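Side-chain contacts in 5'-deoxynucleotidase (Pyrococcus horikoshii, PDB 2CQZ), which probably removes the 5'-phosphate from 2'-deoxyribonucleoside monophosphates as a metal-dependent HD-domain hydrolase that works as a homodimer: residues A[12-15]-A[16-19]; A[67-70]-A[71-74]; A[95-98]-A[99-103]. All blocks are in the same frame, centred on the assembly; numbering follows the deposited sequence.

Interaction 1: residues A[12-15]-A[16-19]; sequences QTLK and RLPR
Thr13 O receives two backbone N-H groups from the next turn of the chain, Arg16 N at 2.9 Å and Leu17 N at 3.1 Å, and so winds residues 13 to 17 into a helix-like turn within the HD domain, between helices 5-11 and 20-24. The two donors reach the oxygen differently: Leu17 N lies in the carbonyl plane, whereas Arg16 N stands 61° out of it. Arg16 puts its CG beside its own backbone N (chi1 -57°) and bends at chi3, which carries the guanidinium back over Thr13. One face of that group rests on Thr13 CA, off-centre toward the rim, and Arg16 NH2 comes within 3.5 Å of Thr13 CG2. Arg16 NE and NH2 donate to Leu23 O and Ile24 O of the third subunit; Thr13 OG1 bonds to Leu10 O of its own chain. A leucine here in place of Arg16 would probably take away both N-H donors to the third subunit's carbonyls and weaken this link between subunits. Leu17 packs its isobutyl group against the same carbonyl and the Thr13 methyl: Leu17 CG is 3.3 Å from Thr13 O, and Leu17 CD1 meets Thr13 CG2 at 3.7 Å.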
ATOM      1  N   GLN A  12     -16.679  -8.676   8.965  1.00 29.70           N
ATOM      2  CA  GLN A  12     -15.801  -8.549   7.821  1.00 30.40           C
ATOM      3  C   GLN A  12     -14.885  -7.346   7.972  1.00 29.73           C
ATOM      4  O   GLN A  12     -13.944  -7.183   7.200  1.00 28.67           O
ATOM      5  CB  GLN A  12     -16.593  -8.427   6.520  1.00 31.39           C
ATOM      6  CG  GLN A  12     -17.205  -9.748   6.042  1.00 39.60           C
ATOM      7  CD  GLN A  12     -17.553  -9.748   4.562  1.00 47.57           C
ATOM      8  OE1 GLN A  12     -18.090  -8.772   4.031  1.00 53.69           O
ATOM      9  NE2 GLN A  12     -17.260 -10.854   3.894  1.00 48.42           N
ATOM     10  N   THR A  13     -15.160  -6.496   8.959  1.00 30.08           N
ATOM     11  CA  THR A  13     -14.322  -5.322   9.212  1.00 30.71           C
ATOM     12  C   THR A  13     -12.922  -5.803   9.618  1.00 31.04           C
ATOM     13  O   THR A  13     -11.941  -5.069   9.513  1.00 32.48           O
ATOM     14  CB  THR A  13     -14.897  -4.456  10.353  1.00 30.79           C
ATOM     15  OG1 THR A  13     -16.273  -4.182  10.091  1.00 31.71           O
ATOM     16  CG2 THR A  13     -14.165  -3.131  10.450  1.00 31.32           C
ATOM     17  N   LEU A  14     -12.844  -7.048  10.081  1.00 29.19           N
ATOM     18  CA  LEU A  14     -11.574  -7.642  10.479  1.00 30.18           C
ATOM     19  C   LEU A  14     -10.611  -7.759   9.296  1.00 29.46           C
ATOM     20  O   LEU A  14      -9.393  -7.846   9.488  1.00 29.73           O
ATOM     21  CB  LEU A  14     -11.793  -9.028  11.100  1.00 30.13           C
ATOM     22  CG  LEU A  14     -12.548  -9.041  12.438  1.00 32.24           C
ATOM     23  CD1 LEU A  14     -12.660 -10.475  12.935  1.00 33.53           C
ATOM     24  CD2 LEU A  14     -11.827  -8.156  13.463  1.00 31.64           C
ATOM     25  N   LYS A  15     -11.154  -7.769   8.079  1.00 28.47           N
ATOM     26  CA  LYS A  15     -10.326  -7.859   6.882  1.00 27.45           C
ATOM     27  C   LYS A  15      -9.601  -6.543   6.704  1.00 28.40           C
ATOM     28  O   LYS A  15      -8.518  -6.508   6.135  1.00 28.91           O
ATOM     29  CB  LYS A  15     -11.178  -8.119   5.637  1.00 26.48           C
ATOM     30  CG  LYS A  15     -11.894  -9.445   5.616  1.00 27.36           C
ATOM     31  CD  LYS A  15     -12.654  -9.639   4.313  1.00 22.42           C
ATOM     32  CE  LYS A  15     -13.252 -11.026   4.256  1.00 20.57           C
ATOM     33  NZ  LYS A  15     -13.850 -11.345   2.941  1.00 15.39           N
ATOM     34  N   ARG A  16     -10.195  -5.461   7.205  1.00 28.32           N
ATOM     35  CA  ARG A  16      -9.601  -4.134   7.061  1.00 28.96           C
ATOM     36  C   ARG A  16      -8.758  -3.667   8.222  1.00 28.75           C
ATOM     37  O   ARG A  16      -7.928  -2.779   8.062  1.00 31.08           O
ATOM     38  CB  ARG A  16     -10.682  -3.078   6.837  1.00 28.97           C
ATOM     39  CG  ARG A  16     -11.557  -3.330   5.649  1.00 29.59           C
ATOM     40  CD  ARG A  16     -12.365  -2.097   5.310  1.00 30.97           C
ATOM     41  NE  ARG A  16     -13.425  -1.813   6.271  1.00 30.79           N
ATOM     42  CZ  ARG A  16     -14.535  -2.538   6.398  1.00 35.35           C
ATOM     43  NH1 ARG A  16     -14.732  -3.601   5.622  1.00 26.69           N
ATOM     44  NH2 ARG A  16     -15.458  -2.190   7.297  1.00 27.84           N
ATOM     45  N   LEU A  17      -8.996  -4.231   9.399  1.00 28.30           N
ATOM     46  CA  LEU A  17      -8.243  -3.778  10.564  1.00 28.53           C
ATOM     47  C   LEU A  17      -6.892  -4.492  10.682  1.00 28.28           C
ATOM     48  O   LEU A  17      -6.780  -5.697  10.505  1.00 29.24           O
ATOM     49  CB  LEU A  17      -9.085  -4.048  11.811  1.00 27.77           C
ATOM     50  CG  LEU A  17     -10.414  -3.287  11.797  1.00 27.33           C
ATOM     51  CD1 LEU A  17     -11.391  -3.801  12.855  1.00 25.59           C
ATOM     52  CD2 LEU A  17     -10.243  -1.791  12.061  1.00 31.53           C
ATOM     53  N   PRO A  18      -5.848  -3.709  10.952  1.00 27.73           N
ATOM     54  CA  PRO A  18      -4.499  -4.261  11.067  1.00 26.06           C
ATOM     55  C   PRO A  18      -4.167  -4.797  12.460  1.00 26.79           C
ATOM     56  O   PRO A  18      -4.726  -4.349  13.457  1.00 29.11           O
ATOM     57  CB  PRO A  18      -3.623  -3.068  10.716  1.00 25.26           C
ATOM     58  CG  PRO A  18      -4.376  -1.929  11.305  1.00 27.00           C
ATOM     59  CD  PRO A  18      -5.804  -2.237  10.875  1.00 27.89           C
ATOM     60  N   ARG A  19      -3.266  -5.771  12.518  1.00 27.45           N
ATOM     61  CA  ARG A  19      -2.800  -6.240  13.762  1.00 25.73           C
ATOM     62  C   ARG A  19      -1.794  -5.231  14.190  1.00 27.03           C
ATOM     63  O   ARG A  19      -0.699  -5.130  13.655  1.00 26.54           O
ATOM     64  CB  ARG A  19      -2.123  -7.589  13.523  1.00 24.69           C
ATOM     65  CG  ARG A  19      -3.137  -8.678  13.171  1.00 19.47           C
ATOM     66  CD  ARG A  19      -3.537  -9.545  14.378  1.00 17.02           C
ATOM     67  NE  ARG A  19      -2.445 -10.459  14.730  1.00 27.68           N
ATOM     68  CZ  ARG A  19      -2.422 -10.999  15.956  1.00 27.44           C
ATOM     69  NH1 ARG A  19      -3.386 -10.754  16.830  1.00 20.91           N
ATOM     70  NH2 ARG A  19      -1.418 -11.820  16.281  1.00 33.76           N
TER

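Interaction 2: residues A[67-70]-A[71-74]; sequences AIVH and DLAE. With NI (nickel (II) ion), chain G.
His70 and Asp71 are the adjacent pair that gives the HD domain its name, and together they supply two ligands of the bound nickel ion. The imidazole coordinates through NE2, with His70 NE2 at 2.4 Å from the nickel, and the carboxylate through one oxygen, with Asp71 OD2 at 2.3 Å; His36 and Asp127 complete the protein's part of the site. The two side chains run side by side in the same direction, ring and carboxylate planes 53° apart. Asp71 CB sits over the middle of one imidazole face, 4.2 Å from the centroid of the His70 ring, a CH-pi contact. The other ring nitrogen, His70 ND1, donates in the ring plane to Ala67 O at 2.6 Å, a second-shell bond that probably fixes the ring's rotation with NE2 toward the metal. The backbone leaves helix 60-69 through a type I turn from Val69 to Leu72, closed by Leu72 N to Val69 O at 2.9 Å. One water accepts from Asp71 N and donates to Ile68 O. On the apolar side of the turn, Val69 CG1 meets Leu72 CD2 at 4.0 Å. This apolar side packs on Phe98 of helix 90-100 and on helix residues of the second subunit, Leu45 and Phe42, while His70 leans on Val40 of helix 33-53.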
ATOM      1  N   ALA A  67     -11.648 -20.775  17.840  1.00 35.82           N
ATOM      2  CA  ALA A  67     -10.562 -20.125  17.116  1.00 36.47           C
ATOM      3  C   ALA A  67     -11.124 -19.030  16.201  1.00 36.10           C
ATOM      4  O   ALA A  67     -10.550 -17.954  16.080  1.00 35.95           O
ATOM      5  CB  ALA A  67      -9.776 -21.160  16.293  1.00 36.10           C
ATOM      6  N   ILE A  68     -12.253 -19.316  15.564  1.00 36.04           N
ATOM      7  CA  ILE A  68     -12.882 -18.373  14.650  1.00 36.39           C
ATOM      8  C   ILE A  68     -13.410 -17.128  15.361  1.00 37.10           C
ATOM      9  O   ILE A  68     -13.323 -16.007  14.848  1.00 37.60           O
ATOM     10  CB  ILE A  68     -14.058 -19.048  13.896  1.00 35.28           C
ATOM     11  CG1 ILE A  68     -13.522 -20.118  12.948  1.00 35.91           C
ATOM     12  CG2 ILE A  68     -14.858 -18.011  13.134  1.00 34.49           C
ATOM     13  CD1 ILE A  68     -14.598 -20.942  12.267  1.00 35.05           C
ATOM     14  N   VAL A  69     -13.935 -17.333  16.559  1.00 36.92           N
ATOM     15  CA  VAL A  69     -14.530 -16.256  17.331  1.00 37.81           C
ATOM     16  C   VAL A  69     -13.610 -15.526  18.324  1.00 37.74           C
ATOM     17  O   VAL A  69     -13.904 -14.393  18.730  1.00 37.78           O
ATOM     18  CB  VAL A  69     -15.773 -16.816  18.071  1.00 38.50           C
ATOM     19  CG1 VAL A  69     -16.339 -15.792  19.028  1.00 42.38           C
ATOM     20  CG2 VAL A  69     -16.835 -17.225  17.050  1.00 37.50           C
ATOM     21  N   HIS A  70     -12.482 -16.141  18.675  1.00 36.60           N
ATOM     22  CA  HIS A  70     -11.589 -15.555  19.666  1.00 35.88           C
ATOM     23  C   HIS A  70     -11.250 -14.068  19.585  1.00 36.60           C
ATOM     24  O   HIS A  70     -11.161 -13.419  20.631  1.00 36.73           O
ATOM     25  CB  HIS A  70     -10.308 -16.398  19.814  1.00 36.68           C
ATOM     26  CG  HIS A  70      -9.179 -15.996  18.914  1.00 36.12           C
ATOM     27  ND1 HIS A  70      -9.154 -16.286  17.566  1.00 39.41           N
ATOM     28  CD2 HIS A  70      -8.018 -15.350  19.179  1.00 32.87           C
ATOM     29  CE1 HIS A  70      -8.029 -15.837  17.040  1.00 35.74           C
ATOM     30  NE2 HIS A  70      -7.322 -15.263  17.997  1.00 38.11           N
ATOM     31  N   ASP A  71     -11.067 -13.497  18.397  1.00 35.35           N
ATOM     32  CA  ASP A  71     -10.768 -12.063  18.353  1.00 35.29           C
ATOM     33  C   ASP A  71     -11.898 -11.246  17.786  1.00 35.28           C
ATOM     34  O   ASP A  71     -11.716 -10.077  17.462  1.00 34.18           O
ATOM     35  CB  ASP A  71      -9.540 -11.751  17.518  1.00 35.50           C
ATOM     36  CG  ASP A  71      -8.262 -11.987  18.250  1.00 40.37           C
ATOM     37  OD1 ASP A  71      -8.060 -11.439  19.360  1.00 41.15           O
ATOM     38  OD2 ASP A  71      -7.448 -12.726  17.683  1.00 46.50           O
ATOM     39  N   LEU A  72     -13.064 -11.861  17.674  1.00 35.78           N
ATOM     40  CA  LEU A  72     -14.240 -11.205  17.113  1.00 35.49           C
ATOM     41  C   LEU A  72     -14.624  -9.842  17.695  1.00 34.77           C
ATOM     42  O   LEU A  72     -15.174  -9.008  16.977  1.00 35.40           O
ATOM     43  CB  LEU A  72     -15.439 -12.141  17.220  1.00 36.49           C
ATOM     44  CG  LEU A  72     -16.367 -12.210  16.005  1.00 37.85           C
ATOM     45  CD1 LEU A  72     -15.588 -12.732  14.789  1.00 35.24           C
ATOM     46  CD2 LEU A  72     -17.532 -13.133  16.317  1.00 35.53           C
ATOM     47  N   ALA A  73     -14.350  -9.611  18.978  1.00 33.23           N
ATOM     48  CA  ALA A  73     -14.707  -8.336  19.604  1.00 31.35           C
ATOM     49  C   ALA A  73     -13.923  -7.190  19.019  1.00 30.80           C
ATOM     50  O   ALA A  73     -14.289  -6.011  19.181  1.00 29.16           O
ATOM     51  CB  ALA A  73     -14.467  -8.389  21.105  1.00 31.22           C
ATOM     52  N   GLU A  74     -12.828  -7.533  18.347  1.00 30.44           N
ATOM     53  CA  GLU A  74     -11.982  -6.514  17.754  1.00 30.42           C
ATOM     54  C   GLU A  74     -12.645  -5.862  16.545  1.00 30.49           C
ATOM     55  O   GLU A  74     -12.246  -4.769  16.139  1.00 30.73           O
ATOM     56  CB  GLU A  74     -10.616  -7.100  17.408  1.00 30.42           C
ATOM     57  CG  GLU A  74      -9.893  -7.643  18.630  1.00 30.59           C
ATOM     58  CD  GLU A  74      -8.422  -7.979  18.382  1.00 34.77           C
ATOM     59  OE1 GLU A  74      -8.021  -8.156  17.207  1.00 30.81           O
ATOM     60  OE2 GLU A  74      -7.664  -8.083  19.379  1.00 37.19           O
TER
HETATM   61 NI    NI G 601      -5.485 -13.718  18.299  1.00 83.01          NI
HETATM   62  O   HOH W   1     -11.232 -14.292  15.495  1.00 44.11           O

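Interaction 3: residues A[95-98]-A[99-103]; sequences ALVF and KKVFP
The Phe98 and Phe102 rings meet obliquely, centroids 5.9 Å apart and planes at 59°, an arrangement that is neither a stack nor a T-shaped pair. The two side chains come closest at Phe98 CD1 and Phe102 CB, 3.7 Å apart, so the first ring touches the base of the second side chain more than its ring. One face of the Phe102 ring carries its neighbour Val101, whose CG1 lies over the centre, 3.7 Å above the plane. Val97 comes alongside, pointing the same way: a chi1 of 174° sets Val97 CG1 anti to its N, on the side where it reaches Phe102 CD2 at 3.9 Å. Phe98 is also stacked on Tyr109 of helix 106-114. The backbone is the C-terminal part of helix 90-100 and the residues that follow it. Lys99 N donates to Ala95 O at 2.9 Å, and Lys100 N to Leu96 O at 2.8 Å with a nearly straight N-H angle of 168°. Farther on, Val97 O accepts from Phe102 N at 3.1 Å, a bond that spans five residues, as in a pi-type turn, and brings Phe102 round beside Val97. Lys100 stretches out to a salt bridge with Glu86 of the third subunit. Polar bonding across the contact is thus confined to the backbone, while the valines and phenylalanines meet through apolar contacts only, with the charged amine directed toward another chain.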
ATOM      1  N   ALA A  95     -15.325  -8.360  26.775  1.00 33.87           N
ATOM      2  CA  ALA A  95     -16.461  -9.038  27.394  1.00 32.56           C
ATOM      3  C   ALA A  95     -17.750  -8.263  27.111  1.00 32.00           C
ATOM      4  O   ALA A  95     -18.786  -8.849  26.806  1.00 31.58           O
ATOM      5  CB  ALA A  95     -16.225  -9.163  28.890  1.00 31.81           C
ATOM      6  N   LEU A  96     -17.674  -6.941  27.198  1.00 30.96           N
ATOM      7  CA  LEU A  96     -18.833  -6.108  26.933  1.00 32.29           C
ATOM      8  C   LEU A  96     -19.434  -6.325  25.545  1.00 32.55           C
ATOM      9  O   LEU A  96     -20.621  -6.653  25.421  1.00 32.10           O
ATOM     10  CB  LEU A  96     -18.466  -4.640  27.105  1.00 32.50           C
ATOM     11  CG  LEU A  96     -18.533  -4.206  28.568  1.00 35.19           C
ATOM     12  CD1 LEU A  96     -17.874  -2.851  28.741  1.00 36.34           C
ATOM     13  CD2 LEU A  96     -19.997  -4.186  29.018  1.00 35.59           C
ATOM     14  N   VAL A  97     -18.625  -6.160  24.497  1.00 32.59           N
ATOM     15  CA  VAL A  97     -19.002  -6.383  23.113  1.00 32.09           C
ATOM     16  C   VAL A  97     -19.692  -7.733  22.957  1.00 33.48           C
ATOM     17  O   VAL A  97     -20.714  -7.865  22.295  1.00 34.65           O
ATOM     18  CB  VAL A  97     -17.734  -6.344  22.261  1.00 32.37           C
ATOM     19  CG1 VAL A  97     -18.066  -6.711  20.816  1.00 26.56           C
ATOM     20  CG2 VAL A  97     -17.128  -4.954  22.297  1.00 27.16           C
ATOM     21  N   PHE A  98     -19.029  -8.729  23.533  1.00 34.30           N
ATOM     22  CA  PHE A  98     -19.517 -10.099  23.402  1.00 35.59           C
ATOM     23  C   PHE A  98     -20.876 -10.240  24.070  1.00 36.44           C
ATOM     24  O   PHE A  98     -21.753 -10.953  23.582  1.00 37.45           O
ATOM     25  CB  PHE A  98     -18.535 -11.082  24.031  1.00 35.11           C
ATOM     26  CG  PHE A  98     -17.599 -11.698  23.047  1.00 35.74           C
ATOM     27  CD1 PHE A  98     -18.053 -12.661  22.149  1.00 33.55           C
ATOM     28  CD2 PHE A  98     -16.265 -11.307  22.999  1.00 34.24           C
ATOM     29  CE1 PHE A  98     -17.196 -13.225  21.216  1.00 32.91           C
ATOM     30  CE2 PHE A  98     -15.399 -11.865  22.069  1.00 35.18           C
ATOM     31  CZ  PHE A  98     -15.863 -12.828  21.177  1.00 35.23           C
ATOM     32  N   LYS A  99     -21.038  -9.544  25.191  1.00 37.56           N
ATOM     33  CA  LYS A  99     -22.278  -9.573  25.945  1.00 38.81           C
ATOM     34  C   LYS A  99     -23.404  -8.833  25.221  1.00 38.53           C
ATOM     35  O   LYS A  99     -24.508  -9.356  25.117  1.00 38.99           O
ATOM     36  CB  LYS A  99     -22.065  -8.974  27.333  1.00 38.40           C
ATOM     37  CG  LYS A  99     -22.028 -10.007  28.441  1.00 43.95           C
ATOM     38  CD  LYS A  99     -21.830  -9.335  29.798  1.00 52.05           C
ATOM     39  CE  LYS A  99     -22.858  -8.214  30.052  1.00 53.65           C
ATOM     40  NZ  LYS A  99     -24.279  -8.686  30.165  1.00 53.98           N
ATOM     41  N   LYS A 100     -23.127  -7.629  24.725  1.00 38.27           N
ATOM     42  CA  LYS A 100     -24.134  -6.858  24.016  1.00 38.74           C
ATOM     43  C   LYS A 100     -24.266  -7.189  22.516  1.00 37.87           C
ATOM     44  O   LYS A 100     -25.382  -7.322  22.002  1.00 38.40           O
ATOM     45  CB  LYS A 100     -23.852  -5.365  24.137  1.00 39.67           C
ATOM     46  CG  LYS A 100     -24.760  -4.547  23.224  1.00 47.50           C
ATOM     47  CD  LYS A 100     -24.406  -3.065  23.160  1.00 57.47           C
ATOM     48  CE  LYS A 100     -25.347  -2.360  22.179  1.00 60.55           C
ATOM     49  NZ  LYS A 100     -25.016  -0.924  21.922  1.00 62.15           N
ATOM     50  N   VAL A 101     -23.136  -7.322  21.820  1.00 37.12           N
ATOM     51  CA  VAL A 101     -23.136  -7.574  20.373  1.00 35.63           C
ATOM     52  C   VAL A 101     -23.092  -9.030  19.885  1.00 36.02           C
ATOM     53  O   VAL A 101     -23.719  -9.370  18.871  1.00 36.11           O
ATOM     54  CB  VAL A 101     -21.961  -6.811  19.677  1.00 35.99           C
ATOM     55  CG1 VAL A 101     -21.998  -7.040  18.174  1.00 35.60           C
ATOM     56  CG2 VAL A 101     -22.047  -5.312  19.996  1.00 36.23           C
ATOM     57  N   PHE A 102     -22.325  -9.868  20.583  1.00 34.61           N
ATOM     58  CA  PHE A 102     -22.159 -11.292  20.236  1.00 33.66           C
ATOM     59  C   PHE A 102     -22.560 -12.220  21.387  1.00 33.82           C
ATOM     60  O   PHE A 102     -21.797 -13.107  21.774  1.00 33.96           O
ATOM     61  CB  PHE A 102     -20.687 -11.572  19.861  1.00 33.00           C
ATOM     62  CG  PHE A 102     -20.209 -10.789  18.671  1.00 31.36           C
ATOM     63  CD1 PHE A 102     -20.739 -11.030  17.408  1.00 30.77           C
ATOM     64  CD2 PHE A 102     -19.257  -9.788  18.818  1.00 31.43           C
ATOM     65  CE1 PHE A 102     -20.364 -10.264  16.322  1.00 30.90           C
ATOM     66  CE2 PHE A 102     -18.870  -9.008  17.721  1.00 31.60           C
ATOM     67  CZ  PHE A 102     -19.422  -9.259  16.472  1.00 30.62           C
ATOM     68  N   PRO A 103     -23.760 -12.027  21.952  1.00 34.63           N
ATOM     69  CA  PRO A 103     -24.234 -12.855  23.066  1.00 34.85           C
ATOM     70  C   PRO A 103     -24.171 -14.344  22.753  1.00 35.53           C
ATOM     71  O   PRO A 103     -23.845 -15.156  23.618  1.00 35.50           O
ATOM     72  CB  PRO A 103     -25.657 -12.343  23.289  1.00 35.11           C
ATOM     73  CG  PRO A 103     -26.065 -11.894  21.899  1.00 34.88           C
ATOM     74  CD  PRO A 103     -24.842 -11.157  21.458  1.00 35.96           C
TER

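Interaction 2 lies deepest, about 8 Å from the chain's centre to its own, and alone binds metal; interaction 1 is buried as well, whereas interaction 3, about 19 Å out, is only partly buried. Interactions 1 and 3 both flank residues 71-74: Leu14 CD1 meets Leu72 CD1 at 4.1 Å, and Ala73 CB meets Phe98 CE2 at 3.7 Å. Leu72 thus lies between the loop after helix 5-11 and helix 90-100, while interactions 1 and 3 themselves stay about 8 Å apart at their nearest atoms. Chemistry changes with place: coordination and a ring-fixing bond at the site, apolar rings outward from it, and arginine or lysine links to the third subunit in interactions 1 and 3.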